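Local coordinates for protein ammonium transporter (Kuenenia stuttgartiensis, PDB 6EU6) that probably senses ammonium through a transporter-like trimeric membrane domain and signals across the membrane as part of a sensor histidine kinase, at residues W12-A17 and S93-F98; C18-M23 and M101-T106; M72-I77 and T153-E158; F63-G68 and I135-G140. All blocks are in the same frame, centred on the assembly; numbering follows the deposited sequence.

Contact 1: W12-A17 and S93-F98; sequences WVIMAA and SYSFFF
Ile14 and Ala17 receive the ring of Phe98 where two helices of the ammonium-transporter bundle run nearly side by side, their short axes 24° apart and 8.7 Å at closest approach. The Phe98 side chain starts with CB, which lies 4.2 Å from Ile14 CD1. With CG trans to the backbone N (chi1 -176°), the ring extends toward helix 2-34. There CD2 meets both Ala17 CB, at 3.7 Å, and Ile14 CD1, at 3.9 Å; one bond farther along, CE2 is 4.0 Å from Ala17 CB. Both methyls approach the ring at a slant, and the Ile14 and Phe98 side chains cross at about a right angle. Alanine suits its position because a single methyl can sit close beside a large ring, while isoleucine supplies the longer reach. The same ring meets Phe221 of the second subunit edge-to-face, linking this buried pair to the trimer interface. Nearer the N-terminal ends of the two segments, small Ser95 lets the helices come near: Ile14 CD1 rests 3.9 Å from Ser95 CA, and the serine hydroxyl is hydrogen-bonded to His10 ND1. No hydrogen bond joins the two segments. Val13 CG1 rests against the backbone of Ser95, 3.8 Å from its O.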
loop_
_atom_site.group_PDB
_atom_site.type_symbol
_atom_site.label_atom_id
_atom_site.label_comp_id
_atom_site.label_asym_id
_atom_site.label_seq_id
_atom_site.Cartn_x
_atom_site.Cartn_y
_atom_site.Cartn_z
ATOM N N TRP A 12 -15.337 -1.013 8.551
ATOM C CA TRP A 12 -15.193 -0.599 7.159
ATOM C C TRP A 12 -14.754 0.878 7.086
ATOM O O TRP A 12 -13.787 1.227 6.378
ATOM C CB TRP A 12 -16.441 -0.843 6.363
ATOM C CG TRP A 12 -16.419 -0.232 4.956
ATOM C CD1 TRP A 12 -17.396 0.535 4.382
ATOM C CD2 TRP A 12 -15.374 -0.337 3.970
ATOM N NE1 TRP A 12 -17.039 0.910 3.137
ATOM C CE2 TRP A 12 -15.813 0.375 2.835
ATOM C CE3 TRP A 12 -14.088 -0.960 3.945
ATOM C CZ2 TRP A 12 -15.025 0.506 1.671
ATOM C CZ3 TRP A 12 -13.289 -0.829 2.786
ATOM C CH2 TRP A 12 -13.785 -0.101 1.650
ATOM N N VAL A 13 -15.408 1.753 7.857
ATOM C CA VAL A 13 -15.097 3.166 7.785
ATOM C C VAL A 13 -13.638 3.388 8.146
ATOM O O VAL A 13 -12.957 4.197 7.536
ATOM C CB VAL A 13 -16.087 3.985 8.623
ATOM C CG1 VAL A 13 -15.652 5.425 8.754
ATOM C CG2 VAL A 13 -17.468 3.930 7.947
ATOM N N ILE A 14 -13.146 2.683 9.162
ATOM C CA ILE A 14 -11.760 2.894 9.612
ATOM C C ILE A 14 -10.772 2.313 8.599
ATOM O O ILE A 14 -9.751 2.936 8.275
ATOM C CB ILE A 14 -11.534 2.443 11.104
ATOM C CG1 ILE A 14 -10.431 3.202 11.745
ATOM C CG2 ILE A 14 -11.165 0.996 11.158
ATOM C CD1 ILE A 14 -10.707 4.639 12.065
ATOM N N MET A 15 -11.108 1.174 8.022
ATOM C CA MET A 15 -10.262 0.612 6.942
ATOM C C MET A 15 -10.179 1.579 5.736
ATOM O O MET A 15 -9.101 1.861 5.196
ATOM C CB MET A 15 -10.768 -0.758 6.486
ATOM C CG MET A 15 -10.047 -1.969 7.077
ATOM S SD MET A 15 -8.208 -1.926 6.697
ATOM C CE MET A 15 -7.828 -1.068 5.182
ATOM N N ALA A 16 -11.331 2.063 5.303
ATOM C CA ALA A 16 -11.404 3.051 4.230
ATOM C C ALA A 16 -10.617 4.266 4.581
ATOM O O ALA A 16 -9.939 4.820 3.729
ATOM C CB ALA A 16 -12.856 3.405 3.952
ATOM N N ALA A 17 -10.689 4.706 5.827
ATOM C CA ALA A 17 -9.958 5.879 6.203
ATOM C C ALA A 17 -8.432 5.665 6.056
ATOM O O ALA A 17 -7.668 6.559 5.631
ATOM C CB ALA A 17 -10.305 6.311 7.613
ATOM N N SER A 93 -18.721 7.699 15.792
ATOM C CA SER A 93 -17.789 8.492 16.586
ATOM C C SER A 93 -16.364 8.732 16.064
ATOM O O SER A 93 -16.185 9.409 15.112
ATOM C CB SER A 93 -17.789 8.003 18.031
ATOM O OG SER A 93 -17.237 6.737 18.171
ATOM N N TYR A 94 -15.381 8.126 16.693
ATOM C CA TYR A 94 -14.002 8.307 16.295
ATOM C C TYR A 94 -13.692 7.856 14.881
ATOM O O TYR A 94 -12.895 8.459 14.245
ATOM C CB TYR A 94 -13.071 7.626 17.266
ATOM C CG TYR A 94 -13.216 8.157 18.633
ATOM C CD1 TYR A 94 -12.701 9.369 18.958
ATOM C CD2 TYR A 94 -13.929 7.476 19.571
ATOM C CE1 TYR A 94 -12.854 9.878 20.209
ATOM C CE2 TYR A 94 -14.083 7.973 20.827
ATOM C CZ TYR A 94 -13.550 9.178 21.128
ATOM O OH TYR A 94 -13.701 9.674 22.365
ATOM N N SER A 95 -14.330 6.797 14.429
ATOM C CA SER A 95 -14.122 6.294 13.093
ATOM C C SER A 95 -14.535 7.349 12.075
ATOM O O SER A 95 -13.818 7.642 11.179
ATOM C CB SER A 95 -14.861 4.986 12.920
ATOM O OG SER A 95 -14.454 4.102 13.925
ATOM N N PHE A 96 -15.719 7.900 12.259
ATOM C CA PHE A 96 -16.219 8.986 11.426
ATOM C C PHE A 96 -15.250 10.144 11.488
ATOM O O PHE A 96 -14.939 10.771 10.487
ATOM C CB PHE A 96 -17.563 9.445 11.930
ATOM C CG PHE A 96 -18.156 10.531 11.112
ATOM C CD1 PHE A 96 -18.847 10.250 9.934
ATOM C CD2 PHE A 96 -18.013 11.844 11.498
ATOM C CE1 PHE A 96 -19.423 11.292 9.199
ATOM C CE2 PHE A 96 -18.560 12.894 10.757
ATOM C CZ PHE A 96 -19.288 12.615 9.616
ATOM N N PHE A 97 -14.814 10.495 12.694
ATOM C CA PHE A 97 -13.923 11.622 12.879
ATOM C C PHE A 97 -12.601 11.441 12.078
ATOM O O PHE A 97 -12.158 12.374 11.387
ATOM C CB PHE A 97 -13.600 11.772 14.348
ATOM C CG PHE A 97 -12.938 13.046 14.689
ATOM C CD1 PHE A 97 -11.580 13.179 14.635
ATOM C CD2 PHE A 97 -13.687 14.107 15.168
ATOM C CE1 PHE A 97 -10.951 14.362 14.970
ATOM C CE2 PHE A 97 -13.058 15.272 15.552
ATOM C CZ PHE A 97 -11.681 15.413 15.417
ATOM N N PHE A 98 -12.031 10.232 12.120
ATOM C CA PHE A 98 -10.769 10.036 11.464
ATOM C C PHE A 98 -10.944 10.021 9.950
ATOM O O PHE A 98 -10.093 10.553 9.225
ATOM C CB PHE A 98 -10.090 8.747 11.944
ATOM C CG PHE A 98 -8.718 8.549 11.349
ATOM C CD1 PHE A 98 -7.732 9.539 11.452
ATOM C CD2 PHE A 98 -8.441 7.441 10.583
ATOM C CE1 PHE A 98 -6.499 9.413 10.830
ATOM C CE2 PHE A 98 -7.194 7.298 9.969
ATOM C CZ PHE A 98 -6.223 8.274 10.103
#

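Contact 2: C18-M23 and M101-T106; sequences CMVFLM and MVFAST
Val102 CG1 and Val20 CG2 lie near the planes of the Phe21 and Phe103 rings respectively, each at a ring edge. Val102 CG1 comes to 4.2 Å from Phe21 CB, the atom that carries the ring, and Val20 CG2 to 4.2 Å from Phe103 CE1. Larger neighbours take up other parts of the rings: Phe223 stacks on Phe103, while Trp217 and Phe221 of the second subunit meet Phe21. Between the rings the two valines interlock, Val20 CG1 resting 3.5 Å from Val102 CG2. Branching at CB gives each valine one methyl for its opposite number and one for a ring. Thr106 OG1 also packs on this pair, 3.8 Å from Val20 CG1. That hydroxyl hands its proton back to its own helix, OG1 to Val102 O at 2.8 Å, on the opposite face of the carbonyl plane from Thr106 N, so one oxygen takes two donors. A water bridges the helices, donating to Val20 O at 2.6 Å and to Thr106 OG1 at 2.8 Å; threonine is apt here because OG1 can accept from the water while donating within the helix. The stacked Phe103 and Phe223 are consistent with the twin-phenylalanine gate at the outer end of the pore in Amt proteins.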
loop_
_atom_site.group_PDB
_atom_site.type_symbol
_atom_site.label_atom_id
_atom_site.label_comp_id
_atom_site.label_asym_id
_atom_site.label_seq_id
_atom_site.Cartn_x
_atom_site.Cartn_y
_atom_site.Cartn_z
ATOM N N CYS A 18 -7.992 4.509 6.444
ATOM C CA CYS A 18 -6.596 4.180 6.312
ATOM C C CYS A 18 -6.208 4.132 4.816
ATOM O O CYS A 18 -5.105 4.542 4.439
ATOM C CB CYS A 18 -6.266 2.841 6.962
ATOM S SG CYS A 18 -6.465 2.829 8.756
ATOM N N MET A 19 -7.099 3.641 3.962
ATOM C CA MET A 19 -6.783 3.635 2.528
ATOM C C MET A 19 -6.645 5.078 2.019
ATOM O O MET A 19 -5.801 5.406 1.175
ATOM C CB MET A 19 -7.865 2.879 1.733
ATOM C CG MET A 19 -7.991 1.442 2.073
ATOM S SD MET A 19 -9.423 0.595 1.425
ATOM C CE MET A 19 -9.064 0.630 -0.351
ATOM N N VAL A 20 -7.536 5.936 2.467
ATOM C CA VAL A 20 -7.445 7.370 2.127
ATOM C C VAL A 20 -6.205 8.049 2.688
ATOM O O VAL A 20 -5.553 8.890 2.032
ATOM C CB VAL A 20 -8.710 8.124 2.614
ATOM C CG1 VAL A 20 -8.565 9.628 2.363
ATOM C CG2 VAL A 20 -9.946 7.568 1.876
ATOM N N PHE A 21 -5.762 7.624 3.880
ATOM C CA PHE A 21 -4.475 8.130 4.370
ATOM C C PHE A 21 -3.350 7.826 3.363
ATOM O O PHE A 21 -2.445 8.614 3.119
ATOM C CB PHE A 21 -4.121 7.514 5.758
ATOM C CG PHE A 21 -2.816 7.972 6.263
ATOM C CD1 PHE A 21 -2.710 9.158 6.988
ATOM C CD2 PHE A 21 -1.683 7.244 6.008
ATOM C CE1 PHE A 21 -1.463 9.562 7.491
ATOM C CE2 PHE A 21 -0.437 7.673 6.473
ATOM C CZ PHE A 21 -0.328 8.842 7.195
ATOM N N LEU A 22 -3.405 6.630 2.811
ATOM C CA LEU A 22 -2.384 6.193 1.871
ATOM C C LEU A 22 -2.374 7.005 0.543
ATOM O O LEU A 22 -1.324 7.091 -0.099
ATOM C CB LEU A 22 -2.592 4.713 1.531
ATOM C CG LEU A 22 -1.362 3.990 1.016
ATOM C CD1 LEU A 22 -0.278 3.988 2.054
ATOM C CD2 LEU A 22 -1.743 2.561 0.669
ATOM N N MET A 23 -3.475 7.686 0.240
ATOM C CA MET A 23 -3.480 8.683 -0.826
ATOM C C MET A 23 -2.494 9.777 -0.565
ATOM O O MET A 23 -2.001 10.361 -1.478
ATOM C CB MET A 23 -4.872 9.261 -1.025
ATOM C CG MET A 23 -5.842 8.237 -1.533
ATOM S SD MET A 23 -7.520 8.904 -1.641
ATOM C CE MET A 23 -7.478 9.954 -3.091
ATOM N N MET A 101 -11.110 13.417 8.928
ATOM C CA MET A 101 -9.806 14.043 8.991
ATOM C C MET A 101 -8.983 13.767 7.733
ATOM O O MET A 101 -8.334 14.658 7.195
ATOM C CB MET A 101 -9.024 13.576 10.250
ATOM C CG MET A 101 -7.651 14.194 10.397
ATOM S SD MET A 101 -6.834 13.586 11.912
ATOM C CE MET A 101 -7.786 14.584 13.040
ATOM N N VAL A 102 -8.969 12.505 7.293
ATOM C CA VAL A 102 -8.172 12.213 6.120
ATOM C C VAL A 102 -8.803 12.848 4.843
ATOM O O VAL A 102 -8.096 13.162 3.896
ATOM C CB VAL A 102 -7.847 10.707 5.969
ATOM C CG1 VAL A 102 -7.019 10.242 7.173
ATOM C CG2 VAL A 102 -9.071 9.841 5.834
ATOM N N PHE A 103 -10.133 12.981 4.789
ATOM C CA PHE A 103 -10.745 13.857 3.751
ATOM C C PHE A 103 -10.169 15.279 3.752
ATOM O O PHE A 103 -9.790 15.824 2.723
ATOM C CB PHE A 103 -12.287 13.842 3.894
ATOM C CG PHE A 103 -12.957 12.717 3.169
ATOM C CD1 PHE A 103 -12.387 11.463 3.125
ATOM C CD2 PHE A 103 -14.188 12.897 2.595
ATOM C CE1 PHE A 103 -12.996 10.424 2.459
ATOM C CE2 PHE A 103 -14.774 11.875 1.869
ATOM C CZ PHE A 103 -14.197 10.633 1.828
ATOM N N ALA A 104 -10.062 15.884 4.934
ATOM C CA ALA A 104 -9.534 17.221 5.044
ATOM C C ALA A 104 -8.070 17.246 4.573
ATOM O O ALA A 104 -7.682 18.190 3.894
ATOM C CB ALA A 104 -9.624 17.781 6.479
ATOM N N SER A 105 -7.276 16.226 4.933
ATOM C CA SER A 105 -5.930 16.172 4.483
ATOM C C SER A 105 -5.813 16.085 2.962
ATOM O O SER A 105 -4.792 16.544 2.387
ATOM C CB SER A 105 -5.216 14.987 5.123
ATOM O OG SER A 105 -5.181 15.205 6.544
ATOM N N THR A 106 -6.739 15.369 2.364
ATOM C CA THR A 106 -6.845 15.291 0.871
ATOM C C THR A 106 -7.076 16.683 0.256
ATOM O O THR A 106 -6.418 17.117 -0.655
ATOM C CB THR A 106 -7.926 14.312 0.449
ATOM O OG1 THR A 106 -7.726 13.074 1.123
ATOM C CG2 THR A 106 -7.883 14.037 -1.002
HETATM O O HOH W 1 -5.460 11.485 1.532
#

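Contact 3: M72-I77 and T153-E158; sequences MGLIGI and TGWLKE
Gly73, at the tip of a small beta hairpin made by strands 70-71 and 75-76, docks on the N-terminal end of helix 155-158, where Gly154 holds the N-cap position. The joint is one backbone hydrogen bond: Trp155 N donates to Gly73 O at 3.0 Å, with an N-H...O angle of 149°. The donor lies in the carbonyl plane, on a lone pair, and so an amide of the helix's first turn is satisfied by the hairpin. Behind it, Gly73 CA makes a C-H...O contact with Thr153 O at 3.3 Å. Glycine suits this place twice over: its backbone has a positive phi, and Trp155 N and Thr153 O lie close to where a CB would stand. The Trp155 indole swings back over its own backbone, CG standing between N and carbonyl carbon (chi1 70°), which brings CD1 to 3.3 Å from Gly73 O, in the ring plane at the edge. Leu156 CG lies above one face of this indole, toward its rim. Leu74 and Ile75 both face Tyr71, a classic beta bulge; Leu74 turns its tip back to the helix, and its carbonyl oxygen is bonded to Trp142 NE1. On the helix side, Gly154 O accepts from Glu158 N at 2.9 Å and from Thr153 OG1 at 3.3 Å. The apolar part of the contact is small, Leu74 CD2 meeting Trp155 CD1 at 3.9 Å.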
loop_
_atom_site.group_PDB
_atom_site.type_symbol
_atom_site.label_atom_id
_atom_site.label_comp_id
_atom_site.label_asym_id
_atom_site.label_seq_id
_atom_site.Cartn_x
_atom_site.Cartn_y
_atom_site.Cartn_z
ATOM N N MET A 72 -27.300 28.320 12.208
ATOM C CA MET A 72 -28.005 28.823 11.017
ATOM C C MET A 72 -27.652 28.158 9.686
ATOM O O MET A 72 -27.878 28.768 8.648
ATOM C CB MET A 72 -27.756 30.316 10.882
ATOM C CG MET A 72 -28.086 31.043 12.184
ATOM S SD MET A 72 -28.767 32.680 11.949
ATOM C CE MET A 72 -27.413 33.633 11.257
ATOM N N GLY A 73 -27.188 26.897 9.714
ATOM C CA GLY A 73 -26.755 26.220 8.515
ATOM C C GLY A 73 -25.513 26.813 7.913
ATOM O O GLY A 73 -25.186 26.473 6.797
ATOM N N LEU A 74 -24.791 27.643 8.671
ATOM C CA LEU A 74 -23.630 28.346 8.213
ATOM C C LEU A 74 -22.279 27.845 8.732
ATOM O O LEU A 74 -21.275 27.976 8.035
ATOM C CB LEU A 74 -23.726 29.850 8.577
ATOM C CG LEU A 74 -24.835 30.613 7.818
ATOM C CD1 LEU A 74 -25.025 31.991 8.480
ATOM C CD2 LEU A 74 -24.506 30.790 6.345
ATOM N N ILE A 75 -22.237 27.392 9.967
ATOM C CA ILE A 75 -20.981 27.005 10.599
ATOM C C ILE A 75 -21.320 26.240 11.868
ATOM O O ILE A 75 -22.351 26.488 12.535
ATOM C CB ILE A 75 -20.075 28.204 10.912
ATOM C CG1 ILE A 75 -18.638 27.757 11.253
ATOM C CG2 ILE A 75 -20.632 29.007 12.116
ATOM C CD1 ILE A 75 -17.680 28.909 11.198
ATOM N N GLY A 76 -20.488 25.256 12.161
ATOM C CA GLY A 76 -20.624 24.435 13.337
ATOM C C GLY A 76 -20.044 25.101 14.556
ATOM O O GLY A 76 -19.061 25.806 14.424
ATOM N N ILE A 77 -20.572 24.854 15.741
ATOM C CA ILE A 77 -20.069 25.640 16.905
ATOM C C ILE A 77 -19.706 24.832 18.119
ATOM O O ILE A 77 -19.480 25.381 19.189
ATOM C CB ILE A 77 -21.055 26.779 17.295
ATOM C CG1 ILE A 77 -22.374 26.207 17.867
ATOM C CG2 ILE A 77 -21.311 27.710 16.114
ATOM C CD1 ILE A 77 -23.404 27.249 18.259
ATOM N N THR A 153 -28.896 20.874 9.471
ATOM C CA THR A 153 -28.402 20.786 8.132
ATOM C C THR A 153 -27.603 22.021 7.750
ATOM O O THR A 153 -27.630 23.052 8.415
ATOM C CB THR A 153 -29.565 20.561 7.157
ATOM O OG1 THR A 153 -29.042 20.184 5.899
ATOM C CG2 THR A 153 -30.392 21.840 6.968
ATOM N N GLY A 154 -26.858 21.915 6.667
ATOM C CA GLY A 154 -26.151 23.044 6.157
ATOM C C GLY A 154 -27.055 23.624 5.102
ATOM O O GLY A 154 -27.881 22.900 4.496
ATOM N N TRP A 155 -26.865 24.902 4.814
ATOM C CA TRP A 155 -27.818 25.572 3.941
ATOM C C TRP A 155 -27.803 25.000 2.543
ATOM O O TRP A 155 -28.829 24.929 1.934
ATOM C CB TRP A 155 -27.637 27.108 3.948
ATOM C CG TRP A 155 -26.400 27.647 3.280
ATOM C CD1 TRP A 155 -25.209 27.857 3.855
ATOM C CD2 TRP A 155 -26.271 28.071 1.918
ATOM N NE1 TRP A 155 -24.328 28.339 2.924
ATOM C CE2 TRP A 155 -24.961 28.483 1.735
ATOM C CE3 TRP A 155 -27.127 28.033 0.802
ATOM C CZ2 TRP A 155 -24.479 28.906 0.509
ATOM C CZ3 TRP A 155 -26.668 28.451 -0.399
ATOM C CH2 TRP A 155 -25.339 28.875 -0.547
ATOM N N LEU A 156 -26.634 24.606 2.008
ATOM C CA LEU A 156 -26.592 24.050 0.669
ATOM C C LEU A 156 -27.265 22.691 0.541
ATOM O O LEU A 156 -28.006 22.402 -0.423
ATOM C CB LEU A 156 -25.170 23.934 0.128
ATOM C CG LEU A 156 -24.631 24.999 -0.765
ATOM C CD1 LEU A 156 -23.166 24.623 -1.092
ATOM C CD2 LEU A 156 -25.483 25.152 -2.025
ATOM N N LYS A 157 -27.004 21.848 1.500
ATOM C CA LYS A 157 -27.709 20.582 1.595
ATOM C C LYS A 157 -29.255 20.770 1.696
ATOM O O LYS A 157 -30.043 20.074 1.016
ATOM C CB LYS A 157 -27.218 19.823 2.793
ATOM C CG LYS A 157 -28.024 18.582 3.105
ATOM C CD LYS A 157 -28.094 17.567 1.968
ATOM C CE LYS A 157 -26.750 16.857 1.749
ATOM N NZ LYS A 157 -26.744 16.066 0.510
ATOM N N GLU A 158 -29.653 21.742 2.504
ATOM C CA GLU A 158 -31.071 22.134 2.641
ATOM C C GLU A 158 -31.685 22.420 1.254
ATOM O O GLU A 158 -32.799 22.009 0.959
ATOM C CB GLU A 158 -31.155 23.363 3.525
ATOM C CG GLU A 158 -32.558 23.924 3.635
ATOM C CD GLU A 158 -33.407 22.959 4.364
ATOM O OE1 GLU A 158 -33.026 22.659 5.497
ATOM O OE2 GLU A 158 -34.398 22.458 3.800
#

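Contact 4: F63-G68 and I135-G140; sequences FGFMFG and IYPIFG
Met66 and Tyr136 are brought together by matching first torsions: CG is opposite the backbone N in both, at -173° and 174°, and the methionine chain continues extended beyond CG. The result is a Met-aromatic contact between two close, roughly parallel transmembrane helices, whose short axes approach to 7.2 Å. Met66 SD stands 4.4 Å from the centroid of the Tyr136 ring, 46° off the ring normal, and 3.5 Å from Tyr136 CE2. An unbranched, flexible thioether suits this slot, since it can lie along the neighbouring helix and still reach the ring. Closer to the backbone, Met66 CA makes a C-H...O contact with Pro137 O at 3.2 Å. Pro137 has no N-H to give to the preceding turn, and the helix kinks there; its compact ring packs with CB 3.8 Å from Met66 CB and 4.0 Å from Phe65 CB. The Phe65 ring turns an edge to Pro137 CG. Just beyond, Met66 O is held by a hydrogen bond from His141 ND1, and Trp144 packs against both Met66 and Tyr136. Gly140 has no side chain to block the thioether's end, and Met66 CE settles 3.7 Å from Gly140 CA and 3.5 Å from Tyr136 OH.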
loop_
_atom_site.group_PDB
_atom_site.type_symbol
_atom_site.label_atom_id
_atom_site.label_comp_id
_atom_site.label_asym_id
_atom_site.label_seq_id
_atom_site.Cartn_x
_atom_site.Cartn_y
_atom_site.Cartn_z
ATOM N N PHE A 63 -13.043 20.025 12.321
ATOM C CA PHE A 63 -14.128 19.110 12.466
ATOM C C PHE A 63 -15.334 19.841 13.117
ATOM O O PHE A 63 -16.485 19.595 12.742
ATOM C CB PHE A 63 -13.737 17.894 13.279
ATOM C CG PHE A 63 -14.831 16.854 13.382
ATOM C CD1 PHE A 63 -14.962 15.851 12.405
ATOM C CD2 PHE A 63 -15.757 16.863 14.445
ATOM C CE1 PHE A 63 -15.955 14.911 12.478
ATOM C CE2 PHE A 63 -16.787 15.965 14.488
ATOM C CZ PHE A 63 -16.892 14.952 13.526
ATOM N N GLY A 64 -15.074 20.698 14.103
ATOM C CA GLY A 64 -16.178 21.358 14.791
ATOM C C GLY A 64 -16.931 22.313 13.877
ATOM O O GLY A 64 -18.140 22.241 13.767
ATOM N N PHE A 65 -16.188 23.130 13.156
ATOM C CA PHE A 65 -16.790 24.043 12.196
ATOM C C PHE A 65 -17.623 23.300 11.171
ATOM O O PHE A 65 -18.667 23.801 10.729
ATOM C CB PHE A 65 -15.753 24.852 11.451
ATOM C CG PHE A 65 -15.131 25.977 12.231
ATOM C CD1 PHE A 65 -15.689 26.490 13.397
ATOM C CD2 PHE A 65 -13.981 26.580 11.752
ATOM C CE1 PHE A 65 -15.087 27.545 14.093
ATOM C CE2 PHE A 65 -13.412 27.678 12.403
ATOM C CZ PHE A 65 -13.961 28.169 13.608
ATOM N N MET A 66 -17.158 22.119 10.764
ATOM C CA MET A 66 -17.771 21.382 9.679
ATOM C C MET A 66 -19.015 20.581 10.133
ATOM O O MET A 66 -20.038 20.549 9.462
ATOM C CB MET A 66 -16.751 20.386 9.099
ATOM C CG MET A 66 -17.262 19.679 7.831
ATOM S SD MET A 66 -15.795 19.188 6.830
ATOM C CE MET A 66 -16.592 18.258 5.482
ATOM N N PHE A 67 -18.893 19.907 11.261
ATOM C CA PHE A 67 -19.902 18.945 11.687
ATOM C C PHE A 67 -20.575 19.243 13.049
ATOM O O PHE A 67 -21.532 18.528 13.409
ATOM C CB PHE A 67 -19.281 17.533 11.751
ATOM C CG PHE A 67 -18.952 16.982 10.390
ATOM C CD1 PHE A 67 -19.979 16.628 9.476
ATOM C CD2 PHE A 67 -17.651 16.849 9.995
ATOM C CE1 PHE A 67 -19.638 16.176 8.186
ATOM C CE2 PHE A 67 -17.318 16.329 8.759
ATOM C CZ PHE A 67 -18.304 16.036 7.841
ATOM N N GLY A 68 -20.065 20.232 13.788
ATOM C CA GLY A 68 -20.635 20.568 15.068
ATOM C C GLY A 68 -22.000 21.270 14.922
ATOM O O GLY A 68 -22.576 21.401 13.830
ATOM N N ILE A 135 -11.648 27.549 5.017
ATOM C CA ILE A 135 -12.296 27.311 3.702
ATOM C C ILE A 135 -12.984 25.961 3.675
ATOM O O ILE A 135 -14.205 25.866 3.423
ATOM C CB ILE A 135 -11.299 27.456 2.526
ATOM C CG1 ILE A 135 -10.714 28.874 2.510
ATOM C CG2 ILE A 135 -11.926 27.090 1.201
ATOM C CD1 ILE A 135 -9.683 29.066 1.434
ATOM N N TYR A 136 -12.201 24.894 3.941
ATOM C CA TYR A 136 -12.764 23.525 3.779
ATOM C C TYR A 136 -13.899 23.197 4.754
ATOM O O TYR A 136 -14.981 22.721 4.333
ATOM C CB TYR A 136 -11.609 22.473 3.833
ATOM C CG TYR A 136 -12.095 21.096 3.834
ATOM C CD1 TYR A 136 -12.530 20.509 2.672
ATOM C CD2 TYR A 136 -12.213 20.391 5.028
ATOM C CE1 TYR A 136 -13.050 19.234 2.679
ATOM C CE2 TYR A 136 -12.760 19.098 5.071
ATOM C CZ TYR A 136 -13.155 18.503 3.871
ATOM O OH TYR A 136 -13.649 17.196 3.858
ATOM N N PRO A 137 -13.666 23.354 6.056
ATOM C CA PRO A 137 -14.717 22.914 6.935
ATOM C C PRO A 137 -16.029 23.801 6.914
ATOM O O PRO A 137 -17.099 23.286 7.158
ATOM C CB PRO A 137 -14.074 22.988 8.338
ATOM C CG PRO A 137 -13.056 24.073 8.216
ATOM C CD PRO A 137 -12.556 24.009 6.767
ATOM N N ILE A 138 -15.925 25.078 6.592
ATOM C CA ILE A 138 -17.148 25.907 6.510
ATOM C C ILE A 138 -17.986 25.547 5.280
ATOM O O ILE A 138 -19.168 25.259 5.408
ATOM C CB ILE A 138 -16.806 27.414 6.554
ATOM C CG1 ILE A 138 -16.304 27.751 7.947
ATOM C CG2 ILE A 138 -18.047 28.247 6.205
ATOM C CD1 ILE A 138 -15.573 29.082 8.075
ATOM N N PHE A 139 -17.365 25.468 4.107
ATOM C CA PHE A 139 -18.071 24.850 2.955
ATOM C C PHE A 139 -18.571 23.453 3.242
ATOM O O PHE A 139 -19.677 23.093 2.868
ATOM C CB PHE A 139 -17.267 24.880 1.636
ATOM C CG PHE A 139 -18.073 24.449 0.445
ATOM C CD1 PHE A 139 -18.184 23.088 0.105
ATOM C CD2 PHE A 139 -18.803 25.366 -0.307
ATOM C CE1 PHE A 139 -18.989 22.678 -0.981
ATOM C CE2 PHE A 139 -19.627 24.950 -1.392
ATOM C CZ PHE A 139 -19.691 23.608 -1.729
ATOM N N GLY A 140 -17.796 22.682 3.978
ATOM C CA GLY A 140 -18.213 21.347 4.310
ATOM C C GLY A 140 -19.478 21.347 5.151
ATOM O O GLY A 140 -20.287 20.442 5.047
#

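In the fold
Contacts 1 and 2 are successive levels of one helix pair, 2-34 with 93-114, with centres about 10 Å apart, and both face the second subunit of the trimer. Contacts 3 and 4, centres about 9 Å apart, lie where helices 40-67 and 121-144 meet the 70-76 hairpin and helix 155-158; Gly76 N probably hydrogen-bonds to Phe65 O between them. The two groups join through aromatic residues: Phe96 and Phe97 of contact 1 pack on Phe63 of contact 4, and Phe103 of contact 2 on Tyr136. Along the chain 12-17, 18-23, 63-68 and 72-77 all precede 93-98, 101-106, 135-140 and 153-158, so every pair crosses and the bundle is interwoven from subunit interface to surface hairpin.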